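Local coordinates for DNA mismatch repair protein PMS1 (Saccharomyces cerevisiae, PDB 3H4L) that binds an ATP analogue in its GHKL-type ATPase fold and probably uses ATP binding and hydrolysis to drive DNA mismatch repair, at residues Thr28-Leu33 against Thr172-Val177; Ile47-Tyr52 against Thr176-Tyr181; Tyr260-Lys265 against Ile338-Glu343. One frame throughout, in Å; residues are numbered along the deposited sequence.

Contact 1. Residues Thr28-Leu33 against Thr172-Val177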
loop_
_atom_site.group_PDB
_atom_site.type_symbol
_atom_site.label_atom_id
_atom_site.label_comp_id
_atom_site.label_asym_id
_atom_site.label_seq_id
_atom_site.Cartn_x
_atom_site.Cartn_y
_atom_site.Cartn_z
ATOM N N THR B 28 9.468 4.288 15.503
ATOM C CA THR B 28 9.291 4.400 16.948
ATOM C C THR B 28 7.950 5.073 17.212
ATOM O O THR B 28 7.190 4.650 18.085
ATOM C CB THR B 28 10.415 5.252 17.578
ATOM O OG1 THR B 28 11.679 4.651 17.279
ATOM C CG2 THR B 28 10.258 5.344 19.088
ATOM N N ALA B 29 7.656 6.122 16.453
ATOM C CA ALA B 29 6.394 6.821 16.631
ATOM C C ALA B 29 5.242 5.837 16.460
ATOM O O ALA B 29 4.327 5.805 17.275
ATOM C CB ALA B 29 6.275 7.966 15.624
ATOM N N VAL B 30 5.300 5.024 15.409
ATOM C CA VAL B 30 4.259 4.034 15.144
ATOM C C VAL B 30 4.136 3.037 16.287
ATOM O O VAL B 30 3.025 2.691 16.702
ATOM C CB VAL B 30 4.548 3.248 13.856
ATOM C CG1 VAL B 30 3.471 2.190 13.637
ATOM C CG2 VAL B 30 4.616 4.206 12.670
ATOM N N LYS B 31 5.275 2.562 16.785
ATOM C CA LYS B 31 5.257 1.621 17.895
ATOM C C LYS B 31 4.428 2.209 19.027
ATOM O O LYS B 31 3.531 1.549 19.552
ATOM C CB LYS B 31 6.655 1.379 18.439
ATOM C CG LYS B 31 7.444 0.273 17.807
ATOM C CD LYS B 31 8.712 0.077 18.631
ATOM C CE LYS B 31 9.608 -1.013 18.080
ATOM N NZ LYS B 31 10.800 -1.204 18.962
ATOM N N GLU B 32 4.745 3.451 19.394
ATOM C CA GLU B 32 4.070 4.155 20.485
ATOM C C GLU B 32 2.562 4.248 20.304
ATOM O O GLU B 32 1.796 4.085 21.266
ATOM C CB GLU B 32 4.663 5.555 20.656
ATOM C CG GLU B 32 6.163 5.560 20.992
ATOM C CD GLU B 32 6.475 4.957 22.354
ATOM O OE1 GLU B 32 5.576 4.350 22.979
ATOM O OE2 GLU B 32 7.635 5.084 22.803
ATOM N N LEU B 33 2.136 4.501 19.071
ATOM C CA LEU B 33 0.715 4.600 18.774
ATOM C C LEU B 33 -0.007 3.241 18.830
ATOM O O LEU B 33 -1.084 3.127 19.430
ATOM C CB LEU B 33 0.522 5.255 17.407
ATOM C CG LEU B 33 1.083 6.678 17.388
ATOM C CD1 LEU B 33 0.977 7.248 15.984
ATOM C CD2 LEU B 33 0.331 7.546 18.408
ATOM N N THR B 172 9.704 0.466 5.167
ATOM C CA THR B 172 9.809 -0.977 5.245
ATOM C C THR B 172 10.208 -1.364 6.667
ATOM O O THR B 172 9.717 -2.358 7.195
ATOM C CB THR B 172 10.853 -1.549 4.256
ATOM O OG1 THR B 172 10.594 -1.046 2.938
ATOM C CG2 THR B 172 10.759 -3.074 4.223
ATOM N N LYS B 173 11.092 -0.592 7.297
ATOM C CA LYS B 173 11.475 -0.931 8.665
ATOM C C LYS B 173 10.230 -0.826 9.540
ATOM O O LYS B 173 9.977 -1.666 10.408
ATOM C CB LYS B 173 12.533 0.021 9.212
ATOM C CG LYS B 173 12.767 -0.192 10.702
ATOM C CD LYS B 173 13.666 0.860 11.337
ATOM C CE LYS B 173 13.894 0.525 12.807
ATOM N NZ LYS B 173 14.610 1.602 13.543
ATOM N N CYS B 174 9.454 0.220 9.295
ATOM C CA CYS B 174 8.235 0.459 10.028
ATOM C C CYS B 174 7.167 -0.593 9.706
ATOM O O CYS B 174 6.326 -0.915 10.541
ATOM C CB CYS B 174 7.728 1.848 9.679
ATOM S SG CYS B 174 6.193 2.272 10.465
ATOM N N LEU B 175 7.201 -1.128 8.488
ATOM C CA LEU B 175 6.234 -2.142 8.070
ATOM C C LEU B 175 6.525 -3.449 8.784
ATOM O O LEU B 175 5.618 -4.160 9.234
ATOM C CB LEU B 175 6.310 -2.365 6.561
ATOM C CG LEU B 175 5.143 -3.150 5.951
ATOM C CD1 LEU B 175 3.828 -2.484 6.294
ATOM C CD2 LEU B 175 5.321 -3.221 4.451
ATOM N N THR B 176 7.809 -3.760 8.887
ATOM C CA THR B 176 8.246 -4.971 9.565
ATOM C C THR B 176 7.655 -5.003 10.967
ATOM O O THR B 176 7.122 -6.017 11.404
ATOM C CB THR B 176 9.757 -5.004 9.676
ATOM O OG1 THR B 176 10.321 -4.950 8.365
ATOM C CG2 THR B 176 10.207 -6.271 10.365
ATOM N N VAL B 177 7.753 -3.878 11.660
ATOM C CA VAL B 177 7.229 -3.763 13.004
ATOM C C VAL B 177 5.712 -3.885 13.024
ATOM O O VAL B 177 5.142 -4.418 13.975
ATOM C CB VAL B 177 7.631 -2.424 13.624
ATOM C CG1 VAL B 177 6.747 -2.106 14.828
ATOM C CG2 VAL B 177 9.084 -2.477 14.024
#

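Contact 2. Residues Ile47-Tyr52 against Thr176-Tyr181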
loop_
_atom_site.group_PDB
_atom_site.type_symbol
_atom_site.label_atom_id
_atom_site.label_comp_id
_atom_site.label_asym_id
_atom_site.label_seq_id
_atom_site.Cartn_x
_atom_site.Cartn_y
_atom_site.Cartn_z
ATOM N N ILE B 47 -4.253 2.202 10.430
ATOM C CA ILE B 47 -3.125 3.109 10.313
ATOM C C ILE B 47 -3.082 3.668 8.904
ATOM O O ILE B 47 -3.025 2.922 7.927
ATOM C CB ILE B 47 -1.821 2.354 10.604
ATOM C CG1 ILE B 47 -1.906 1.698 11.984
ATOM C CG2 ILE B 47 -0.640 3.286 10.534
ATOM C CD1 ILE B 47 -0.719 0.844 12.312
ATOM N N ILE B 48 -3.117 4.989 8.805
ATOM C CA ILE B 48 -3.092 5.644 7.516
ATOM C C ILE B 48 -1.861 6.539 7.382
ATOM O O ILE B 48 -1.673 7.473 8.154
ATOM C CB ILE B 48 -4.382 6.463 7.326
ATOM C CG1 ILE B 48 -5.578 5.510 7.285
ATOM C CG2 ILE B 48 -4.331 7.258 6.050
ATOM C CD1 ILE B 48 -6.918 6.204 7.107
ATOM N N PHE B 49 -1.015 6.229 6.404
ATOM C CA PHE B 49 0.199 7.006 6.143
ATOM C C PHE B 49 -0.019 7.961 4.984
ATOM O O PHE B 49 -0.641 7.587 3.987
ATOM C CB PHE B 49 1.371 6.097 5.732
ATOM C CG PHE B 49 1.910 5.237 6.838
ATOM C CD1 PHE B 49 1.352 4.003 7.112
ATOM C CD2 PHE B 49 2.984 5.659 7.593
ATOM C CE1 PHE B 49 1.857 3.208 8.116
ATOM C CE2 PHE B 49 3.489 4.869 8.597
ATOM C CZ PHE B 49 2.928 3.643 8.860
ATOM N N LYS B 50 0.482 9.187 5.102
ATOM C CA LYS B 50 0.389 10.119 3.986
ATOM C C LYS B 50 1.816 10.305 3.494
ATOM O O LYS B 50 2.717 10.671 4.250
ATOM C CB LYS B 50 -0.251 11.436 4.395
ATOM C CG LYS B 50 -1.762 11.311 4.552
ATOM C CD LYS B 50 -2.478 12.658 4.426
ATOM C CE LYS B 50 -3.986 12.494 4.642
ATOM N NZ LYS B 50 -4.728 13.784 4.510
ATOM N N ASP B 51 2.012 10.001 2.218
ATOM C CA ASP B 51 3.315 10.053 1.575
ATOM C C ASP B 51 4.337 9.290 2.416
ATOM O O ASP B 51 5.385 9.813 2.796
ATOM C CB ASP B 51 3.768 11.494 1.333
ATOM C CG ASP B 51 4.943 11.579 0.344
ATOM O OD1 ASP B 51 5.020 10.742 -0.582
ATOM O OD2 ASP B 51 5.785 12.491 0.476
ATOM N N TYR B 52 4.000 8.036 2.706
ATOM C CA TYR B 52 4.853 7.130 3.473
ATOM C C TYR B 52 5.311 7.590 4.858
ATOM O O TYR B 52 6.259 7.042 5.406
ATOM C CB TYR B 52 6.064 6.752 2.622
ATOM C CG TYR B 52 5.713 5.779 1.517
ATOM C CD1 TYR B 52 5.281 4.493 1.823
ATOM C CD2 TYR B 52 5.773 6.149 0.173
ATOM C CE1 TYR B 52 4.914 3.597 0.827
ATOM C CE2 TYR B 52 5.404 5.252 -0.838
ATOM C CZ TYR B 52 4.977 3.979 -0.494
ATOM O OH TYR B 52 4.609 3.067 -1.455
ATOM N N THR B 176 7.809 -3.760 8.887
ATOM C CA THR B 176 8.246 -4.971 9.565
ATOM C C THR B 176 7.655 -5.003 10.967
ATOM O O THR B 176 7.122 -6.017 11.404
ATOM C CB THR B 176 9.757 -5.004 9.676
ATOM O OG1 THR B 176 10.321 -4.950 8.365
ATOM C CG2 THR B 176 10.207 -6.271 10.365
ATOM N N VAL B 177 7.753 -3.878 11.660
ATOM C CA VAL B 177 7.229 -3.763 13.004
ATOM C C VAL B 177 5.712 -3.885 13.024
ATOM O O VAL B 177 5.142 -4.418 13.975
ATOM C CB VAL B 177 7.631 -2.424 13.624
ATOM C CG1 VAL B 177 6.747 -2.106 14.828
ATOM C CG2 VAL B 177 9.084 -2.477 14.024
ATOM N N ILE B 178 5.044 -3.384 11.991
ATOM C CA ILE B 178 3.596 -3.492 11.978
ATOM C C ILE B 178 3.231 -4.964 11.753
ATOM O O ILE B 178 2.264 -5.471 12.339
ATOM C CB ILE B 178 2.958 -2.575 10.893
ATOM C CG1 ILE B 178 2.985 -1.119 11.366
ATOM C CG2 ILE B 178 1.518 -2.982 10.635
ATOM C CD1 ILE B 178 2.500 -0.111 10.331
ATOM N N GLN B 179 4.019 -5.658 10.932
ATOM C CA GLN B 179 3.768 -7.075 10.678
ATOM C C GLN B 179 3.888 -7.851 11.991
ATOM O O GLN B 179 3.091 -8.765 12.258
ATOM C CB GLN B 179 4.757 -7.619 9.642
ATOM C CG GLN B 179 4.616 -6.962 8.268
ATOM C CD GLN B 179 5.738 -7.324 7.317
ATOM O OE1 GLN B 179 6.911 -7.251 7.671
ATOM N NE2 GLN B 179 5.384 -7.705 6.096
ATOM N N GLY B 180 4.861 -7.468 12.821
ATOM C CA GLY B 180 5.042 -8.134 14.101
ATOM C C GLY B 180 3.806 -8.048 14.995
ATOM O O GLY B 180 3.357 -9.040 15.569
ATOM N N TYR B 181 3.238 -6.857 15.111
ATOM C CA TYR B 181 2.063 -6.678 15.943
ATOM C C TYR B 181 0.865 -7.446 15.385
ATOM O O TYR B 181 0.062 -8.006 16.130
ATOM C CB TYR B 181 1.708 -5.194 16.026
ATOM C CG TYR B 181 2.525 -4.367 17.001
ATOM C CD1 TYR B 181 2.287 -4.441 18.372
ATOM C CD2 TYR B 181 3.486 -3.455 16.541
ATOM C CE1 TYR B 181 2.972 -3.629 19.260
ATOM C CE2 TYR B 181 4.174 -2.641 17.417
ATOM C CZ TYR B 181 3.913 -2.728 18.780
ATOM O OH TYR B 181 4.584 -1.901 19.666
#

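Contact 3. Residues Tyr260-Lys265 against Ile338-Glu343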
loop_
_atom_site.group_PDB
_atom_site.type_symbol
_atom_site.label_atom_id
_atom_site.label_comp_id
_atom_site.label_asym_id
_atom_site.label_seq_id
_atom_site.Cartn_x
_atom_site.Cartn_y
_atom_site.Cartn_z
ATOM N N TYR B 260 6.386 -23.027 37.106
ATOM C CA TYR B 260 7.296 -22.430 36.137
ATOM C C TYR B 260 7.453 -23.226 34.842
ATOM O O TYR B 260 8.508 -23.811 34.585
ATOM C CB TYR B 260 8.671 -22.210 36.776
ATOM C CG TYR B 260 9.545 -21.230 36.028
ATOM C CD1 TYR B 260 10.778 -20.833 36.544
ATOM C CD2 TYR B 260 9.134 -20.681 34.811
ATOM C CE1 TYR B 260 11.579 -19.911 35.869
ATOM C CE2 TYR B 260 9.925 -19.764 34.128
ATOM C CZ TYR B 260 11.146 -19.382 34.662
ATOM O OH TYR B 260 11.934 -18.483 33.981
ATOM N N LYS B 261 6.396 -23.235 34.033
ATOM C CA LYS B 261 6.404 -23.924 32.747
ATOM C C LYS B 261 6.275 -22.888 31.629
ATOM O O LYS B 261 5.444 -21.977 31.698
ATOM C CB LYS B 261 5.245 -24.929 32.654
ATOM C CG LYS B 261 5.460 -26.253 33.398
ATOM C CD LYS B 261 4.438 -27.304 32.944
ATOM C CE LYS B 261 4.659 -28.669 33.594
ATOM N NZ LYS B 261 4.239 -28.699 35.022
ATOM N N ILE B 262 7.107 -23.015 30.604
ATOM C CA ILE B 262 7.051 -22.082 29.491
ATOM C C ILE B 262 6.506 -22.768 28.247
ATOM O O ILE B 262 7.113 -23.697 27.711
ATOM C CB ILE B 262 8.439 -21.495 29.156
ATOM C CG1 ILE B 262 9.036 -20.825 30.394
ATOM C CG2 ILE B 262 8.311 -20.479 28.021
ATOM C CD1 ILE B 262 10.453 -20.327 30.195
ATOM N N ARG B 263 5.346 -22.304 27.804
ATOM C CA ARG B 263 4.711 -22.848 26.620
ATOM C C ARG B 263 5.181 -22.047 25.403
ATOM O O ARG B 263 4.962 -20.830 25.317
ATOM C CB ARG B 263 3.191 -22.771 26.765
ATOM N N VAL B 264 5.846 -22.734 24.476
ATOM C CA VAL B 264 6.349 -22.105 23.257
ATOM C C VAL B 264 5.526 -22.569 22.053
ATOM O O VAL B 264 5.622 -23.721 21.618
ATOM C CB VAL B 264 7.838 -22.449 23.032
ATOM C CG1 VAL B 264 8.297 -21.984 21.654
ATOM C CG2 VAL B 264 8.675 -21.794 24.114
ATOM N N LYS B 265 4.711 -21.660 21.524
ATOM C CA LYS B 265 3.864 -21.974 20.383
ATOM C C LYS B 265 4.108 -21.017 19.229
ATOM O O LYS B 265 4.449 -19.845 19.429
ATOM C CB LYS B 265 2.390 -21.929 20.791
ATOM C CG LYS B 265 2.026 -22.919 21.883
ATOM C CD LYS B 265 0.532 -22.897 22.199
ATOM C CE LYS B 265 0.188 -23.957 23.235
ATOM N NZ LYS B 265 -1.273 -24.107 23.448
ATOM N N ILE B 338 13.263 -7.458 28.019
ATOM C CA ILE B 338 12.879 -8.385 29.072
ATOM C C ILE B 338 13.927 -9.437 29.418
ATOM O O ILE B 338 14.664 -9.922 28.553
ATOM C CB ILE B 338 11.582 -9.119 28.708
ATOM C CG1 ILE B 338 11.819 -10.003 27.487
ATOM C CG2 ILE B 338 10.476 -8.114 28.436
ATOM C CD1 ILE B 338 10.686 -10.944 27.211
ATOM N N LEU B 339 13.985 -9.776 30.702
ATOM C CA LEU B 339 14.906 -10.785 31.193
ATOM C C LEU B 339 14.073 -11.733 32.042
ATOM O O LEU B 339 13.395 -11.302 32.978
ATOM C CB LEU B 339 16.013 -10.151 32.041
ATOM C CG LEU B 339 16.876 -9.063 31.397
ATOM C CD1 LEU B 339 18.110 -8.837 32.255
ATOM C CD2 LEU B 339 17.294 -9.475 29.992
ATOM N N LEU B 340 14.109 -13.017 31.698
ATOM C CA LEU B 340 13.349 -14.026 32.432
ATOM C C LEU B 340 14.119 -14.535 33.651
ATOM O O LEU B 340 15.322 -14.292 33.792
ATOM C CB LEU B 340 12.993 -15.206 31.516
ATOM C CG LEU B 340 12.115 -14.936 30.289
ATOM C CD1 LEU B 340 11.871 -16.246 29.553
ATOM C CD2 LEU B 340 10.796 -14.309 30.709
ATOM N N HIS B 341 13.407 -15.237 34.529
ATOM C CA HIS B 341 13.985 -15.790 35.752
ATOM C C HIS B 341 14.950 -16.936 35.455
ATOM O O HIS B 341 14.531 -18.012 35.010
ATOM C CB HIS B 341 12.869 -16.292 36.667
ATOM C CG HIS B 341 13.363 -16.866 37.956
ATOM N ND1 HIS B 341 13.975 -16.100 38.925
ATOM C CD2 HIS B 341 13.347 -18.133 38.432
ATOM C CE1 HIS B 341 14.312 -16.872 39.944
ATOM N NE2 HIS B 341 13.942 -18.110 39.669
ATOM N N ASN B 342 16.237 -16.706 35.714
ATOM C CA ASN B 342 17.264 -17.715 35.459
ATOM C C ASN B 342 17.308 -17.930 33.942
ATOM O O ASN B 342 17.198 -19.056 33.456
ATOM C CB ASN B 342 16.895 -19.023 36.175
ATOM C CG ASN B 342 18.051 -20.002 36.252
ATOM O OD1 ASN B 342 18.724 -20.277 35.258
ATOM N ND2 ASN B 342 18.278 -20.546 37.439
ATOM N N GLU B 343 17.469 -16.840 33.201
ATOM C CA GLU B 343 17.497 -16.912 31.746
ATOM C C GLU B 343 18.542 -17.888 31.207
ATOM O O GLU B 343 18.351 -18.470 30.139
ATOM C CB GLU B 343 17.711 -15.513 31.152
ATOM C CG GLU B 343 17.408 -15.425 29.654
ATOM C CD GLU B 343 16.893 -14.051 29.225
ATOM O OE1 GLU B 343 15.806 -13.643 29.695
ATOM O OE2 GLU B 343 17.572 -13.379 28.417
#

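Contact 1. Residues Thr28-Leu33 against Thr172-Val177
On the helix turns that bring Cys174 against Val30, the carbonyl oxygen of Thr172 is gripped twice. Thr176 N and Thr176 OG1 each lie 2.9 Å from Thr172 O. They reach it from opposite faces of the carbonyl plane. The hydroxyl is tilted 31° from that plane. Two hydrogen bonds thus converge on one carbonyl oxygen, and one of them holds the Thr176 hydroxyl against its own helix.

The contact itself is apolar. Val30 points at the other helix. Its CG2 branch makes the closest approach, 3.3 Å from Cys174 SG. CB stands further back, 3.9 Å from Cys174 SG, and CG1 is more distant still. The sulfur extends opposite the backbone nitrogen of Cys174 (chi1 178°), which carries it across to the valine. One turn further on, Val177 comes to Lys31. The Val177 CG1 methyl rests on Lys31 CG at 3.9 Å. The two side chains cross at about a right angle, and the valine meets the extended lysine near its base.

This is helix-to-helix packing between 26-39 and 167-184. Helix 26-39 also carries Glu32, which lines the nucleotide pocket but takes no part in this contact. The Asp25 carboxylate joins the two segments near this point: it is hydrogen-bonded to Thr28 OG1 and forms a salt bridge with Lys173 NZ. Beneath the helices, Val30 rests on Ile57 of strand 56-61, while on another side Ala29 touches Leu105 of helix 101-107.

Contact 2. Residues Ile47-Tyr52 against Thr176-Tyr181
Ile178 is the residue of 176-181 that reaches both Ile47 and Phe49, and the turn of helix 167-184 that carries it starts at Thr176. Gly180 N is hydrogen-bonded to Thr176 O at 3.0 Å, as in an alpha-helical turn. Val177 follows but packs on helix 26-39 and not on the strand.

Ile178 comes next and points at the strand. Its CG1 branch lies beside the backbone nitrogen, opposite the carbonyl carbon (chi1 -76°). The chain then runs out straight to CD1, and this methyl makes the closest approaches to both partners. It meets Ile47 CD1 at 3.9 Å. The two isoleucines reach toward each other tip to tip. The same Ile178 CD1 lies 4.0 Å from Phe49 CE1 and 4.1 Å from Phe49 CZ. It sits at the ring edge, near the ring plane, and not over a face. The methyl is thus shared by two residues two apart on the strand, which point to the same side of the sheet.

The arrangement is that of the GHKL ATPase fold, in which helices cover one face of a mixed beta sheet. Strand 44-50 lies within this sheet, between 56-61 and 189-195, and helix 167-184 packs across it here. Val192 of strand 189-195 touches both Ile178 and Phe49, and Phe171 meets the Phe49 ring edge-to-face.

Gln179 takes no part against the strand and packs on His78 of the second subunit. Gly180 has no side chain to offer. Tyr181 N closes the next helical turn on Val177 O at 3.3 Å, and the Tyr181 hydroxyl is hydrogen-bonded to Asp35 on helix 26-39.

Contact 3. Residues Tyr260-Lys265 against Ile338-Glu343
Tyr260 and His341 form the tight part of this contact. The Tyr260 hydroxyl donates to the backbone oxygen of His341, with OH and O 2.8 Å apart. The hydroxyl lies in the carbonyl plane, on a lone pair, at a C=O...donor angle of 126°. The acceptor oxygen is also in the plane of the tyrosine ring. The side chains touch as well. His341 CD2 is 3.6 Å from Tyr260 CE1, which lies at the edge of the imidazole. The rings meet rim to rim with their planes at 43°, and neither covers the other. His341 CG points opposite its backbone nitrogen (chi1 -179°), which brings CD2 to the rim of the phenol.

The other end is looser. Ile262 CD1 only approaches Leu340 CD1, at 4.4 Å. Tyr260, Ile262 and Leu340 are buried, whereas His341 is partly exposed and marks the solvent side.

Both segments lie in the S5-like domain of the MutL family. The contact joins strand 261-269, an inner strand of its mixed sheet, to the loop before helix 343-362. Asn342 is the N-cap and its OD1 receives Ala345 N. Glu343 OE1 takes the N-H of Leu340 in a nearly straight bond of 2.7 Å, which folds the loop back on the helix start. His341 NE2 is hydrogen-bonded to the backbone N of Asn243. An imidazole nitrogen that faces an amide N-H is expected to accept, which is consistent with a neutral ring. The one hydrogen bond across the contact, from the residue just before the strand, ends on a main-chain oxygen, so it holds the loop backbone at His341 and does not depend on that residue's ring.

Contacts 1 and 2 belong together in the ATPase domain, with centres 6 Å apart. Both use helix 167-184 and share Thr176 and Val177. Val30 touches both Ile178 and Phe49, so the two form one apolar layer between helices and sheet. Contact 2 is fully buried; contact 1 is buried at Val30 and Cys174 and partly exposed at Lys31 and Val177. Contact 3 stands apart in the S5-like domain, about 26 Å and 30 Å from the other two between centres. It is mostly buried but joins a strand to a loop, and there a directional hydrogen bond accompanies the apolar contacts, whereas contacts 1 and 2 meet through apolar groups.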